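Local coordinates for protein ubiquitin-conjugating enzyme E2 U (Homo sapiens, PDB 1YRV) that catalyses the covalent attachment of ubiquitin to other proteins through its UBC core, after taking ubiquitin from an E1 enzyme as a thioester, at residues A[121-124]-A[125-128]; A[154-157]-A[158-162]. All coordinates share one frame; numbering follows the deposited sequence.

Interaction 1. Residues A[121-124]-A[125-128]; sequences NYTL and SSIL
T123 and S126 meet at the N-cap of helix 124-135, the helix of the UBC core that the chain enters after leaving the short helix 110-113. OG1 of T123 reaches forward over the first turn and accepts a weak hydrogen bond from N of S126, 3.4 Å long but nearly straight at 168°. With chi1 at 63°, OG1 is tucked between the residue's own N and carbonyl carbon, which aims it at the opening turn, while CG2 lies opposite the carbonyl carbon. The helix ladder begins at the same residue: O of T123 takes N of I127 at 3.0 Å, the donor lying almost on the extension of the carbonyl. One residue on, N of L128 reaches O of L124 at 3.1 Å on a more bent path.

Apolar atoms fill in around these bonds. The L124 and L128 side chains cross at a slant one turn apart, CG of L124 lying 4.1 Å from CD1 of L128. On the Y122 side, the ring brings its CD1 to 3.8 Å from CB of S126, and CB of Y122 stands 4.3 Å from CG1 of I127; the ring itself stacks on F111. The turn is held to helix 23-38 from outside as well: D31 OD2 accepts from N of L124, and N38 gives a weak hydrogen bond to OG of S125, while L128 rests on L35 and on strand 43-47. In the first turn, therefore, N of S126 has a weakly bound side-chain acceptor, and N of L124 the carboxylate of D31. That carboxylate, set at the N-terminal end of the helix, would probably interact favourably with the helix dipole.

Interaction 2. Residues A[154-157]-A[158-162]; sequences KDES and LYRTI
D155 caps the start of helix 156-166 through its carboxylate: N of L158 gives OD1 of D155 a hydrogen bond of 2.6 Å, coming in from above the carboxylate plane, 49° out of it. The D155 chain sets off opposite its own N (chi1 -163°), which swings the carboxylate over the first turn and across CB of L158, 3.5 Å from CG of D155.

Among backbone bonds, O of D155 receives only weak ones, from the N atoms of L158 and Y159. Firmer rungs follow from N of R160 to O of E156 and from N of T161 to O of S157, both 3.1 Å.

The charged pair is E156 with R160. OE1 of E156 comes to the edge of the guanidinium, 3.3 Å from NH1 of R160, with the two planar groups 68° apart, so the salt bridge uses one oxygen and one nitrogen.

Water 1 bridges S157 and T161, one turn apart, donating to O of S157 at 2.6 Å and hydrogen-bonded to OG1 of T161. O of S157 thus takes two donors, N of T161 within the helix and the water outside it.

In the fold
Both contacts are N-terminal helix caps, one made by a threonine hydroxyl and the other by an aspartate carboxylate, and they occur in series along the chain within the same UBC core. Interaction 1 opens helix 124-135 in a partly buried setting against helix 23-38 and the sheet; interaction 2 opens the last helix, 156-166, at the surface, where Y159 and I162 lie on helix 146-153. Their centres are 31 Å apart, on opposite sides of the chain's centre, and their nearest atoms stay about 17 Å from each other. Neither lies at C108, the predicted thioester cysteine; the helix that follows it in sequence, 110-113, also supplies an aromatic neighbour of interaction 1.

Interaction 1. Residues A[121-124]-A[125-128]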
loop_
_atom_site.group_PDB
_atom_site.type_symbol
_atom_site.label_atom_id
_atom_site.label_comp_id
_atom_site.label_asym_id
_atom_site.label_seq_id
_atom_site.Cartn_x
_atom_site.Cartn_y
_atom_site.Cartn_z
ATOM N N ASN A 121 3.802 7.593 13.962
ATOM C CA ASN A 121 4.239 8.695 13.119
ATOM C C ASN A 121 3.864 8.415 11.697
ATOM O O ASN A 121 4.002 9.278 10.841
ATOM C CB ASN A 121 5.733 8.847 13.191
ATOM C CG ASN A 121 6.173 9.533 14.445
ATOM O OD1 ASN A 121 5.707 9.222 15.558
ATOM N ND2 ASN A 121 7.077 10.489 14.289
ATOM N N TYR A 122 3.431 7.189 11.442
ATOM C CA TYR A 122 2.997 6.814 10.112
ATOM C C TYR A 122 1.630 7.431 9.784
ATOM O O TYR A 122 0.623 7.000 10.323
ATOM C CB TYR A 122 2.870 5.313 10.019
ATOM C CG TYR A 122 4.142 4.598 9.669
ATOM C CD1 TYR A 122 4.663 4.666 8.385
ATOM C CD2 TYR A 122 4.793 3.806 10.610
ATOM C CE1 TYR A 122 5.796 3.954 8.039
ATOM C CE2 TYR A 122 5.926 3.089 10.290
ATOM C CZ TYR A 122 6.432 3.165 8.998
ATOM O OH TYR A 122 7.578 2.487 8.641
ATOM N N THR A 123 1.594 8.421 8.905
ATOM C CA THR A 123 0.337 9.056 8.492
ATOM C C THR A 123 -0.092 8.520 7.118
ATOM O O THR A 123 0.673 7.829 6.460
ATOM C CB THR A 123 0.506 10.558 8.338
ATOM O OG1 THR A 123 1.450 10.795 7.291
ATOM C CG2 THR A 123 1.023 11.179 9.643
ATOM N N LEU A 124 -1.303 8.845 6.670
ATOM C CA LEU A 124 -1.736 8.371 5.355
ATOM C C LEU A 124 -0.657 8.608 4.288
ATOM O O LEU A 124 -0.433 7.740 3.446
ATOM C CB LEU A 124 -3.038 9.060 4.919
ATOM C CG LEU A 124 -3.755 8.606 3.628
ATOM C CD1 LEU A 124 -4.165 7.160 3.713
ATOM C CD2 LEU A 124 -5.007 9.471 3.394
ATOM N N SER A 125 -0.025 9.790 4.320
ATOM C CA SER A 125 1.044 10.167 3.386
ATOM C C SER A 125 2.260 9.250 3.487
ATOM O O SER A 125 2.778 8.810 2.484
ATOM C CB SER A 125 1.501 11.610 3.630
ATOM O OG SER A 125 0.462 12.521 3.376
ATOM N N SER A 126 2.710 8.998 4.710
ATOM C CA SER A 126 3.860 8.143 4.975
ATOM C C SER A 126 3.647 6.791 4.394
ATOM O O SER A 126 4.481 6.257 3.662
ATOM C CB SER A 126 4.064 7.936 6.469
ATOM O OG SER A 126 4.574 9.085 7.064
ATOM N N ILE A 127 2.521 6.216 4.782
ATOM C CA ILE A 127 2.127 4.898 4.334
ATOM C C ILE A 127 2.118 4.813 2.812
ATOM O O ILE A 127 2.554 3.825 2.235
ATOM C CB ILE A 127 0.728 4.585 4.853
ATOM C CG1 ILE A 127 0.720 4.736 6.396
ATOM C CG2 ILE A 127 0.288 3.246 4.296
ATOM C CD1 ILE A 127 -0.630 4.529 7.019
ATOM N N LEU A 128 1.624 5.853 2.165
ATOM C CA LEU A 128 1.548 5.839 0.717
ATOM C C LEU A 128 2.953 5.927 0.097
ATOM O O LEU A 128 3.277 5.138 -0.787
ATOM C CB LEU A 128 0.619 6.964 0.236
ATOM C CG LEU A 128 -0.866 6.843 0.657
ATOM C CD1 LEU A 128 -1.769 7.989 0.111
ATOM C CD2 LEU A 128 -1.384 5.502 0.108
#

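Interaction 2. Residues A[154-157]-A[158-162]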
loop_
_atom_site.group_PDB
_atom_site.type_symbol
_atom_site.label_atom_id
_atom_site.label_comp_id
_atom_site.label_asym_id
_atom_site.label_seq_id
_atom_site.Cartn_x
_atom_site.Cartn_y
_atom_site.Cartn_z
ATOM N N LYS A 154 16.705 -13.641 -12.235
ATOM C CA LYS A 154 17.317 -13.844 -13.535
ATOM C C LYS A 154 16.437 -13.236 -14.607
ATOM O O LYS A 154 15.270 -13.557 -14.699
ATOM C CB LYS A 154 17.486 -15.336 -13.798
ATOM C CG LYS A 154 18.916 -15.834 -13.640
ATOM C CD LYS A 154 19.693 -15.682 -14.951
ATOM C CE LYS A 154 19.861 -14.212 -15.361
ATOM N NZ LYS A 154 20.605 -14.088 -16.652
ATOM N N ASP A 155 16.980 -12.350 -15.420
ATOM C CA ASP A 155 16.181 -11.760 -16.484
ATOM C C ASP A 155 15.002 -10.930 -15.975
ATOM O O ASP A 155 13.845 -11.337 -16.074
ATOM C CB ASP A 155 15.644 -12.856 -17.405
ATOM C CG ASP A 155 15.171 -12.312 -18.737
ATOM O OD1 ASP A 155 14.675 -11.158 -18.769
ATOM O OD2 ASP A 155 15.295 -13.050 -19.741
ATOM N N GLU A 156 15.303 -9.751 -15.446
ATOM C CA GLU A 156 14.272 -8.858 -14.962
ATOM C C GLU A 156 13.425 -8.359 -16.145
ATOM O O GLU A 156 12.354 -7.771 -15.960
ATOM C CB GLU A 156 14.912 -7.665 -14.271
ATOM C CG GLU A 156 15.467 -6.671 -15.260
ATOM C CD GLU A 156 15.592 -5.278 -14.687
ATOM O OE1 GLU A 156 15.272 -4.315 -15.438
ATOM O OE2 GLU A 156 16.007 -5.161 -13.502
ATOM N N SER A 157 13.910 -8.587 -17.362
ATOM C CA SER A 157 13.187 -8.161 -18.558
ATOM C C SER A 157 12.004 -9.078 -18.792
ATOM O O SER A 157 10.928 -8.635 -19.170
ATOM C CB SER A 157 14.100 -8.207 -19.780
ATOM O OG SER A 157 13.351 -7.982 -20.963
ATOM N N LEU A 158 12.224 -10.370 -18.584
ATOM C CA LEU A 158 11.163 -11.345 -18.753
ATOM C C LEU A 158 10.117 -11.038 -17.699
ATOM O O LEU A 158 8.918 -11.004 -17.977
ATOM C CB LEU A 158 11.694 -12.760 -18.542
ATOM C CG LEU A 158 10.614 -13.820 -18.318
ATOM C CD1 LEU A 158 9.642 -13.788 -19.500
ATOM C CD2 LEU A 158 11.239 -15.186 -18.151
ATOM N N TYR A 159 10.594 -10.833 -16.479
ATOM C CA TYR A 159 9.730 -10.507 -15.359
ATOM C C TYR A 159 8.757 -9.406 -15.793
ATOM O O TYR A 159 7.539 -9.556 -15.665
ATOM C CB TYR A 159 10.567 -10.027 -14.169
ATOM C CG TYR A 159 9.731 -9.719 -12.955
ATOM C CD1 TYR A 159 9.310 -10.730 -12.094
ATOM C CD2 TYR A 159 9.248 -8.432 -12.741
ATOM C CE1 TYR A 159 8.415 -10.462 -11.062
ATOM C CE2 TYR A 159 8.360 -8.157 -11.721
ATOM C CZ TYR A 159 7.941 -9.172 -10.889
ATOM O OH TYR A 159 7.016 -8.895 -9.913
ATOM N N ARG A 160 9.298 -8.306 -16.312
ATOM C CA ARG A 160 8.469 -7.203 -16.772
ATOM C C ARG A 160 7.457 -7.656 -17.798
ATOM O O ARG A 160 6.288 -7.273 -17.749
ATOM C CB ARG A 160 9.316 -6.087 -17.395
ATOM C CG ARG A 160 9.819 -5.023 -16.418
ATOM C CD ARG A 160 10.047 -3.682 -17.147
ATOM N NE ARG A 160 10.732 -3.911 -18.421
ATOM C CZ ARG A 160 11.983 -4.351 -18.523
ATOM N NH1 ARG A 160 12.689 -4.588 -17.422
ATOM N NH2 ARG A 160 12.516 -4.597 -19.718
ATOM N N THR A 161 7.909 -8.468 -18.743
ATOM C CA THR A 161 7.025 -8.948 -19.797
ATOM C C THR A 161 5.804 -9.598 -19.191
ATOM O O THR A 161 4.686 -9.417 -19.671
ATOM C CB THR A 161 7.738 -9.964 -20.688
ATOM O OG1 THR A 161 8.683 -9.280 -21.521
ATOM C CG2 THR A 161 6.734 -10.703 -21.555
ATOM N N ILE A 162 6.038 -10.363 -18.132
ATOM C CA ILE A 162 4.969 -11.058 -17.432
ATOM C C ILE A 162 4.032 -10.054 -16.772
ATOM O O ILE A 162 2.806 -10.191 -16.839
ATOM C CB ILE A 162 5.551 -12.034 -16.386
ATOM C CG1 ILE A 162 6.360 -13.118 -17.110
ATOM C CG2 ILE A 162 4.438 -12.670 -15.567
ATOM C CD1 ILE A 162 6.978 -14.153 -16.212
HETATM O O HOH W 1 9.482 -6.983 -20.646
#